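Local coordinates for acyl-CoA dehydrogenase domain protein Tcur3481 (Thermomonospora curvata, PDB 6WY9) that binds the flavin cofactor FAD and probably acts as an acyl-CoA dehydrogenase, at residues B[9-13]-B[69-74]; B[16-21]-B[77-83]; B[147-151]-B[164-168]. All coordinates share one frame; numbering follows the deposited sequence.

Contact 1. Residues B[9-13]-B[69-74]; sequences LTELQ and GALCVL
The backbones carrying L9, L12 and Q13 on one side and A70, V73 and L74 on the other are two helices that run nearly the same way, their axes 9.5 Å apart at closest approach and crossing at -30°. Their nearest alpha carbons, L9 with A70 and Q13 with V73, are both 6.3 Å apart, close enough for short side chains to fill the seam. L12 sets CD1 against A70 CB at 3.5 Å, a tight fit for which the single methyl of alanine is suited, while L9 brings CD2 over the backbone at A70 CA, 3.7 Å away. With CG anti to the backbone N (chi1 -166°), L12 parts its two methyls, CD1 going to A70 and CD2 to V73 CG1 at 3.8 Å, with the two side chains crossing at a slant; CD2 also lies against L74 CB. The branched V73 suits this spot, since CG1 also lies 3.8 Å from Q13 CB and is near L9 O, while CG2 faces L9 CD2. Q13 adds just the aliphatic start of its chain at the more exposed border. L12 and A70 both also touch V55, and W281 of helix 260-288 packs on V73. No hydrogen bond crosses the seam; it is apolar helix-to-helix packing in the alpha-helical N-terminal domain characteristic of acyl-CoA dehydrogenases.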
loop_
_atom_site.group_PDB
_atom_site.type_symbol
_atom_site.label_atom_id
_atom_site.label_comp_id
_atom_site.label_asym_id
_atom_site.label_seq_id
_atom_site.Cartn_x
_atom_site.Cartn_y
_atom_site.Cartn_z
ATOM N N LEU B 9 -30.004 21.205 1.876
ATOM C CA LEU B 9 -28.751 20.735 1.286
ATOM C C LEU B 9 -29.002 19.776 0.117
ATOM O O LEU B 9 -28.257 19.787 -0.872
ATOM C CB LEU B 9 -27.877 20.098 2.379
ATOM C CG LEU B 9 -27.310 21.130 3.377
ATOM C CD1 LEU B 9 -26.427 20.500 4.428
ATOM C CD2 LEU B 9 -26.540 22.234 2.679
ATOM N N THR B 10 -30.060 18.971 0.190
ATOM C CA THR B 10 -30.453 18.161 -0.956
ATOM C C THR B 10 -30.891 19.030 -2.129
ATOM O O THR B 10 -30.462 18.813 -3.271
ATOM C CB THR B 10 -31.575 17.210 -0.550
ATOM O OG1 THR B 10 -31.070 16.290 0.416
ATOM C CG2 THR B 10 -32.076 16.446 -1.738
ATOM N N GLU B 11 -31.766 20.006 -1.879
ATOM C CA GLU B 11 -32.123 20.952 -2.930
ATOM C C GLU B 11 -30.876 21.624 -3.499
ATOM O O GLU B 11 -30.716 21.742 -4.722
ATOM C CB GLU B 11 -33.108 21.992 -2.394
ATOM C CG GLU B 11 -34.338 21.376 -1.751
ATOM C CD GLU B 11 -35.385 22.407 -1.330
ATOM O OE1 GLU B 11 -35.279 23.588 -1.742
ATOM O OE2 GLU B 11 -36.320 22.031 -0.587
ATOM N N LEU B 12 -29.982 22.083 -2.623
ATOM C CA LEU B 12 -28.731 22.675 -3.088
ATOM C C LEU B 12 -28.016 21.738 -4.051
ATOM O O LEU B 12 -27.586 22.130 -5.143
ATOM C CB LEU B 12 -27.842 22.976 -1.877
ATOM C CG LEU B 12 -26.618 23.878 -2.005
ATOM C CD1 LEU B 12 -26.100 24.125 -0.612
ATOM C CD2 LEU B 12 -25.564 23.221 -2.823
ATOM N N GLN B 13 -27.908 20.475 -3.662
ATOM C CA GLN B 13 -27.149 19.516 -4.446
ATOM C C GLN B 13 -27.773 19.292 -5.831
ATOM O O GLN B 13 -27.069 19.252 -6.852
ATOM C CB GLN B 13 -27.057 18.219 -3.655
ATOM C CG GLN B 13 -26.350 17.118 -4.374
ATOM C CD GLN B 13 -26.236 15.887 -3.512
ATOM O OE1 GLN B 13 -25.164 15.571 -3.017
ATOM N NE2 GLN B 13 -27.343 15.185 -3.329
ATOM N N GLY B 69 -20.980 23.585 5.586
ATOM C CA GLY B 69 -21.663 22.411 5.042
ATOM C C GLY B 69 -22.208 22.626 3.645
ATOM O O GLY B 69 -22.040 21.776 2.749
ATOM N N ALA B 70 -22.912 23.746 3.441
ATOM C CA ALA B 70 -23.421 24.053 2.107
ATOM C C ALA B 70 -22.266 24.228 1.123
ATOM O O ALA B 70 -22.339 23.771 -0.029
ATOM C CB ALA B 70 -24.296 25.319 2.138
ATOM N N LEU B 71 -21.195 24.903 1.554
ATOM C CA LEU B 71 -20.045 25.046 0.679
ATOM C C LEU B 71 -19.522 23.672 0.258
ATOM O O LEU B 71 -19.274 23.419 -0.930
ATOM C CB LEU B 71 -18.943 25.852 1.373
ATOM C CG LEU B 71 -17.679 25.926 0.499
ATOM C CD1 LEU B 71 -17.976 26.527 -0.894
ATOM C CD2 LEU B 71 -16.516 26.649 1.229
ATOM N N CYS B 72 -19.418 22.753 1.209
ATOM C CA CYS B 72 -18.875 21.433 0.871
ATOM C C CYS B 72 -19.805 20.665 -0.069
ATOM O O CYS B 72 -19.336 19.918 -0.938
ATOM C CB CYS B 72 -18.597 20.652 2.143
ATOM S SG CYS B 72 -17.103 21.313 3.026
ATOM N N VAL B 73 -21.125 20.828 0.083
ATOM C CA VAL B 73 -22.054 20.167 -0.829
ATOM C C VAL B 73 -21.854 20.702 -2.235
ATOM O O VAL B 73 -21.761 19.940 -3.203
ATOM C CB VAL B 73 -23.510 20.348 -0.336
ATOM C CG1 VAL B 73 -24.530 19.906 -1.376
ATOM C CG2 VAL B 73 -23.724 19.554 0.929
ATOM N N LEU B 74 -21.733 22.028 -2.360
ATOM C CA LEU B 74 -21.493 22.626 -3.671
ATOM C C LEU B 74 -20.147 22.194 -4.260
ATOM O O LEU B 74 -20.060 21.907 -5.461
ATOM C CB LEU B 74 -21.558 24.148 -3.568
ATOM C CG LEU B 74 -21.211 24.947 -4.821
ATOM C CD1 LEU B 74 -22.265 24.749 -5.956
ATOM C CD2 LEU B 74 -21.058 26.441 -4.474
#

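Contact 2. Residues B[16-21]-B[77-83]; sequences ARQIFT and EQGRHVA
R17 and E77 supply the charged part of the contact. R17 NE donates to E77 OE1 over 2.9 Å, meeting the carboxylate from above its plane; the guanidinium and carboxylate planes stand 71° apart. The arginine chain bends at chi3 (-71°) to bring its head to the acid, whose OE2 also takes R80 NH1 at 2.7 Å. E77 thus sits between two arginines whose positive charges it probably offsets, and E76 gives R80 a further acidic partner.

The aromatic and apolar part centres on F20. Q78 CA lies over one face of its ring as a CH-pi contact, 3.9 Å from the centroid, and A83 CB comes 3.4 Å from F20 CD1. L43 of helix 41-49 touches both F20 and A83. The H81 ring is slid so far from the phenyl that they barely overlap; F20 CB lies 3.5 Å from H81 ND1.

Hydrogen bonds within 77-83 hold these groups. H81 ND1 donates to E77 O at 3.0 Å, and Q78 NE2 reaches A83 O at 2.9 Å, almost straight (172°). V82, with positive phi, is the C-prime residue of a Schellman motif that ends helix 67-80, packed here against helix 5-23.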
loop_
_atom_site.group_PDB
_atom_site.type_symbol
_atom_site.label_atom_id
_atom_site.label_comp_id
_atom_site.label_asym_id
_atom_site.label_seq_id
_atom_site.Cartn_x
_atom_site.Cartn_y
_atom_site.Cartn_z
ATOM N N ALA B 16 -27.095 22.428 -8.085
ATOM C CA ALA B 16 -25.716 22.463 -8.561
ATOM C C ALA B 16 -25.479 21.376 -9.598
ATOM O O ALA B 16 -24.853 21.615 -10.638
ATOM C CB ALA B 16 -24.741 22.316 -7.395
ATOM N N ARG B 17 -26.021 20.190 -9.355
ATOM C CA ARG B 17 -25.835 19.095 -10.294
ATOM C C ARG B 17 -26.378 19.447 -11.673
ATOM O O ARG B 17 -25.743 19.150 -12.690
ATOM C CB ARG B 17 -26.508 17.839 -9.762
ATOM C CG ARG B 17 -26.355 16.644 -10.671
ATOM C CD ARG B 17 -26.627 15.349 -9.874
ATOM N NE ARG B 17 -25.554 15.030 -8.914
ATOM C CZ ARG B 17 -25.673 14.224 -7.852
ATOM N NH1 ARG B 17 -26.823 13.631 -7.557
ATOM N NH2 ARG B 17 -24.630 14.013 -7.064
ATOM N N GLN B 18 -27.562 20.070 -11.732
ATOM C CA GLN B 18 -28.143 20.388 -13.028
ATOM C C GLN B 18 -27.310 21.440 -13.741
ATOM O O GLN B 18 -27.082 21.360 -14.955
ATOM C CB GLN B 18 -29.575 20.893 -12.864
ATOM C CG GLN B 18 -30.240 21.204 -14.202
ATOM C CD GLN B 18 -30.480 19.955 -15.036
ATOM O OE1 GLN B 18 -29.905 19.781 -16.126
ATOM N NE2 GLN B 18 -31.317 19.062 -14.518
ATOM N N ILE B 19 -26.878 22.462 -13.002
ATOM C CA ILE B 19 -26.120 23.536 -13.630
ATOM C C ILE B 19 -24.773 23.002 -14.129
ATOM O O ILE B 19 -24.372 23.235 -15.281
ATOM C CB ILE B 19 -25.984 24.707 -12.645
ATOM C CG1 ILE B 19 -27.373 25.342 -12.435
ATOM C CG2 ILE B 19 -24.899 25.764 -13.068
ATOM C CD1 ILE B 19 -27.322 26.403 -11.370
ATOM N N PHE B 20 -24.092 22.216 -13.292
ATOM C CA PHE B 20 -22.805 21.662 -13.700
ATOM C C PHE B 20 -22.970 20.701 -14.863
ATOM O O PHE B 20 -22.139 20.667 -15.771
ATOM C CB PHE B 20 -22.127 20.954 -12.519
ATOM C CG PHE B 20 -21.575 21.892 -11.469
ATOM C CD1 PHE B 20 -20.842 23.020 -11.826
ATOM C CD2 PHE B 20 -21.757 21.624 -10.122
ATOM C CE1 PHE B 20 -20.312 23.867 -10.864
ATOM C CE2 PHE B 20 -21.230 22.479 -9.157
ATOM C CZ PHE B 20 -20.515 23.595 -9.521
ATOM N N THR B 21 -24.031 19.892 -14.840
ATOM C CA THR B 21 -24.298 18.956 -15.921
ATOM C C THR B 21 -24.553 19.673 -17.241
ATOM O O THR B 21 -24.111 19.210 -18.302
ATOM C CB THR B 21 -25.499 18.105 -15.551
ATOM O OG1 THR B 21 -25.172 17.317 -14.404
ATOM C CG2 THR B 21 -25.884 17.176 -16.733
ATOM N N GLU B 77 -20.244 18.537 -5.605
ATOM C CA GLU B 77 -20.821 18.480 -6.952
ATOM C C GLU B 77 -19.887 19.076 -7.986
ATOM O O GLU B 77 -19.829 18.593 -9.117
ATOM C CB GLU B 77 -22.155 19.229 -7.048
ATOM C CG GLU B 77 -23.303 18.411 -6.644
ATOM C CD GLU B 77 -23.408 17.062 -7.361
ATOM O OE1 GLU B 77 -23.399 16.933 -8.617
ATOM O OE2 GLU B 77 -23.551 16.117 -6.614
ATOM N N GLN B 78 -19.220 20.180 -7.657
ATOM C CA GLN B 78 -18.294 20.746 -8.628
ATOM C C GLN B 78 -17.218 19.734 -9.017
ATOM O O GLN B 78 -16.936 19.539 -10.209
ATOM C CB GLN B 78 -17.653 22.032 -8.109
ATOM C CG GLN B 78 -16.473 22.402 -9.012
ATOM C CD GLN B 78 -15.581 23.474 -8.475
ATOM O OE1 GLN B 78 -15.450 23.670 -7.248
ATOM N NE2 GLN B 78 -14.895 24.156 -9.382
ATOM N N GLY B 79 -16.610 19.063 -8.030
ATOM C CA GLY B 79 -15.586 18.077 -8.360
ATOM C C GLY B 79 -16.118 16.904 -9.161
ATOM O O GLY B 79 -15.416 16.355 -10.018
ATOM N N ARG B 80 -17.374 16.512 -8.918
ATOM C CA ARG B 80 -17.965 15.420 -9.697
ATOM C C ARG B 80 -17.918 15.681 -11.202
ATOM O O ARG B 80 -17.895 14.737 -12.005
ATOM C CB ARG B 80 -19.407 15.227 -9.269
ATOM C CG ARG B 80 -19.685 13.951 -8.614
ATOM C CD ARG B 80 -21.103 13.967 -8.116
ATOM N NE ARG B 80 -21.238 13.120 -6.947
ATOM C CZ ARG B 80 -21.366 13.565 -5.702
ATOM N NH1 ARG B 80 -21.399 14.876 -5.436
ATOM N NH2 ARG B 80 -21.480 12.683 -4.713
ATOM N N HIS B 81 -17.932 16.951 -11.589
ATOM C CA HIS B 81 -17.987 17.380 -12.991
ATOM C C HIS B 81 -16.737 18.108 -13.467
ATOM O O HIS B 81 -16.766 18.671 -14.562
ATOM C CB HIS B 81 -19.181 18.314 -13.178
ATOM C CG HIS B 81 -20.475 17.643 -12.887
ATOM N ND1 HIS B 81 -21.101 17.755 -11.664
ATOM C CD2 HIS B 81 -21.216 16.791 -13.621
ATOM C CE1 HIS B 81 -22.201 17.023 -11.673
ATOM N NE2 HIS B 81 -22.290 16.421 -12.847
ATOM N N VAL B 82 -15.675 18.154 -12.642
ATOM C CA VAL B 82 -14.446 18.904 -12.903
ATOM C C VAL B 82 -14.820 20.258 -13.529
ATOM O O VAL B 82 -14.308 20.641 -14.580
ATOM C CB VAL B 82 -13.443 18.063 -13.746
ATOM C CG1 VAL B 82 -12.895 16.848 -12.860
ATOM C CG2 VAL B 82 -14.061 17.474 -15.016
ATOM N N ALA B 83 -15.737 20.981 -12.897
ATOM C CA ALA B 83 -16.315 22.162 -13.549
ATOM C C ALA B 83 -15.387 23.355 -13.346
ATOM O O ALA B 83 -15.011 23.650 -12.197
ATOM C CB ALA B 83 -17.695 22.486 -13.001
#

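Contact 3. Residues B[147-151]-B[164-168]; sequences LSGTK and LVSAT
L147 and K151 reach across to V165, S166 and A167 inside the beta domain that acyl-CoA dehydrogenases carry between their helical domains, where strands 144-154 and 160-169 face each other across the interior. No backbone bond joins the two segments; the chain turns a corner at G149, whose extended backbone with positive phi is readily reached by a glycine, and the side chains at each end of the bend do the bridging.

The apolar end is the closely filled one. L147 and V165 slide past each other in opposite directions, CD1 of L147 coming 4.0 Å from V165 CG1, while L147 CD2 meets A167 CB at 4.1 Å. The small A167 lets the leucine branch lie near its strand, and A138, V178 and L203 surround L147 as further apolar neighbours.

The K151 end, also buried, is polar and thinly packed in carbon. Only CG of its aliphatic chain nears V165 CG1, at 4.2 Å. Bends at chi2 (-65°) and chi3 (-69°) then fold the chain back so that NZ hydrogen-bonds to S166, with E125 as its salt-bridge partner. A methionine in place of K151 would probably leave E125 without its positive mate and two buried S166 oxygens short of a donor. The ammonium holds S166 twice: NZ lies 3.2 Å from S166 OG, and 3.0 Å from S166 O, which it meets from above the carbonyl plane.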
loop_
_atom_site.group_PDB
_atom_site.type_symbol
_atom_site.label_atom_id
_atom_site.label_comp_id
_atom_site.label_asym_id
_atom_site.label_seq_id
_atom_site.Cartn_x
_atom_site.Cartn_y
_atom_site.Cartn_z
ATOM N N LEU B 147 3.229 44.522 2.566
ATOM C CA LEU B 147 3.647 43.143 2.374
ATOM C C LEU B 147 4.743 43.065 1.322
ATOM O O LEU B 147 4.628 43.659 0.241
ATOM C CB LEU B 147 2.474 42.262 1.901
ATOM C CG LEU B 147 1.136 42.358 2.650
ATOM C CD1 LEU B 147 0.092 41.393 2.097
ATOM C CD2 LEU B 147 1.335 42.151 4.151
ATOM N N SER B 148 5.791 42.305 1.633
ATOM C CA SER B 148 6.889 42.076 0.704
ATOM C C SER B 148 7.261 40.606 0.720
ATOM O O SER B 148 7.551 40.048 1.780
ATOM C CB SER B 148 8.113 42.923 1.051
ATOM O OG SER B 148 7.913 44.269 0.671
ATOM N N GLY B 149 7.290 40.006 -0.456
ATOM C CA GLY B 149 7.626 38.607 -0.596
ATOM C C GLY B 149 7.079 38.116 -1.920
ATOM O O GLY B 149 6.738 38.917 -2.800
ATOM N N THR B 150 6.992 36.796 -2.038
ATOM C CA THR B 150 6.418 36.156 -3.217
ATOM C C THR B 150 5.516 35.039 -2.748
ATOM O O THR B 150 5.827 34.378 -1.750
ATOM C CB THR B 150 7.488 35.545 -4.097
ATOM O OG1 THR B 150 8.198 34.626 -3.281
ATOM C CG2 THR B 150 8.479 36.588 -4.565
ATOM N N LYS B 151 4.430 34.798 -3.476
ATOM C CA LYS B 151 3.577 33.645 -3.208
ATOM C C LYS B 151 3.498 32.790 -4.463
ATOM O O LYS B 151 3.590 33.301 -5.590
ATOM C CB LYS B 151 2.158 34.052 -2.784
ATOM C CG LYS B 151 2.108 35.164 -1.759
ATOM C CD LYS B 151 2.737 34.753 -0.392
ATOM C CE LYS B 151 1.884 33.696 0.358
ATOM N NZ LYS B 151 2.522 33.370 1.659
ATOM N N LEU B 164 -6.728 37.261 -0.472
ATOM C CA LEU B 164 -6.250 37.079 0.887
ATOM C C LEU B 164 -4.859 36.459 0.821
ATOM O O LEU B 164 -4.690 35.368 0.255
ATOM C CB LEU B 164 -7.203 36.190 1.682
ATOM C CG LEU B 164 -8.652 36.628 1.708
ATOM C CD1 LEU B 164 -9.443 35.776 2.675
ATOM C CD2 LEU B 164 -8.776 38.172 2.069
ATOM N N VAL B 165 -3.880 37.132 1.424
ATOM C CA VAL B 165 -2.459 36.785 1.342
ATOM C C VAL B 165 -1.950 36.499 2.754
ATOM O O VAL B 165 -2.074 37.360 3.627
ATOM C CB VAL B 165 -1.642 37.946 0.734
ATOM C CG1 VAL B 165 -0.109 37.646 0.775
ATOM C CG2 VAL B 165 -2.134 38.291 -0.666
ATOM N N SER B 166 -1.346 35.322 2.969
ATOM C CA SER B 166 -0.754 35.023 4.265
ATOM C C SER B 166 0.666 35.602 4.331
ATOM O O SER B 166 1.417 35.566 3.345
ATOM C CB SER B 166 -0.772 33.497 4.519
ATOM O OG SER B 166 0.147 32.813 3.688
ATOM N N ALA B 167 1.006 36.190 5.482
ATOM C CA ALA B 167 2.298 36.842 5.717
ATOM C C ALA B 167 2.599 36.857 7.216
ATOM O O ALA B 167 1.695 36.764 8.050
ATOM C CB ALA B 167 2.315 38.277 5.163
ATOM N N THR B 168 3.874 36.976 7.554
ATOM C CA THR B 168 4.295 37.061 8.957
ATOM C C THR B 168 4.616 38.509 9.312
ATOM O O THR B 168 5.476 39.146 8.677
ATOM C CB THR B 168 5.475 36.125 9.217
ATOM O OG1 THR B 168 5.030 34.769 8.999
ATOM C CG2 THR B 168 6.050 36.276 10.679
#

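Overall arrangement
From the N terminus, helix 5-23 first supplies residues 9-13 to contact 1 and then 16-21 to contact 2. Helix 67-80 and the turn that follows it give 69-74 and then 77-83 in the same order, so each contact closes a loop of 55 residues, from 13 to 69 and from 21 to 77, and the two loops cross instead of nesting. Their centres are 12 Å apart and they touch, L74 of contact 1 packing on A16 of contact 2; together they form one continuous seam within the N-terminal helical domain. Contact 3 follows in series, closing a short loop between two strands of the beta domain. Its centre lies about 32 Å from those of both others, on the opposite side of the chain's centre.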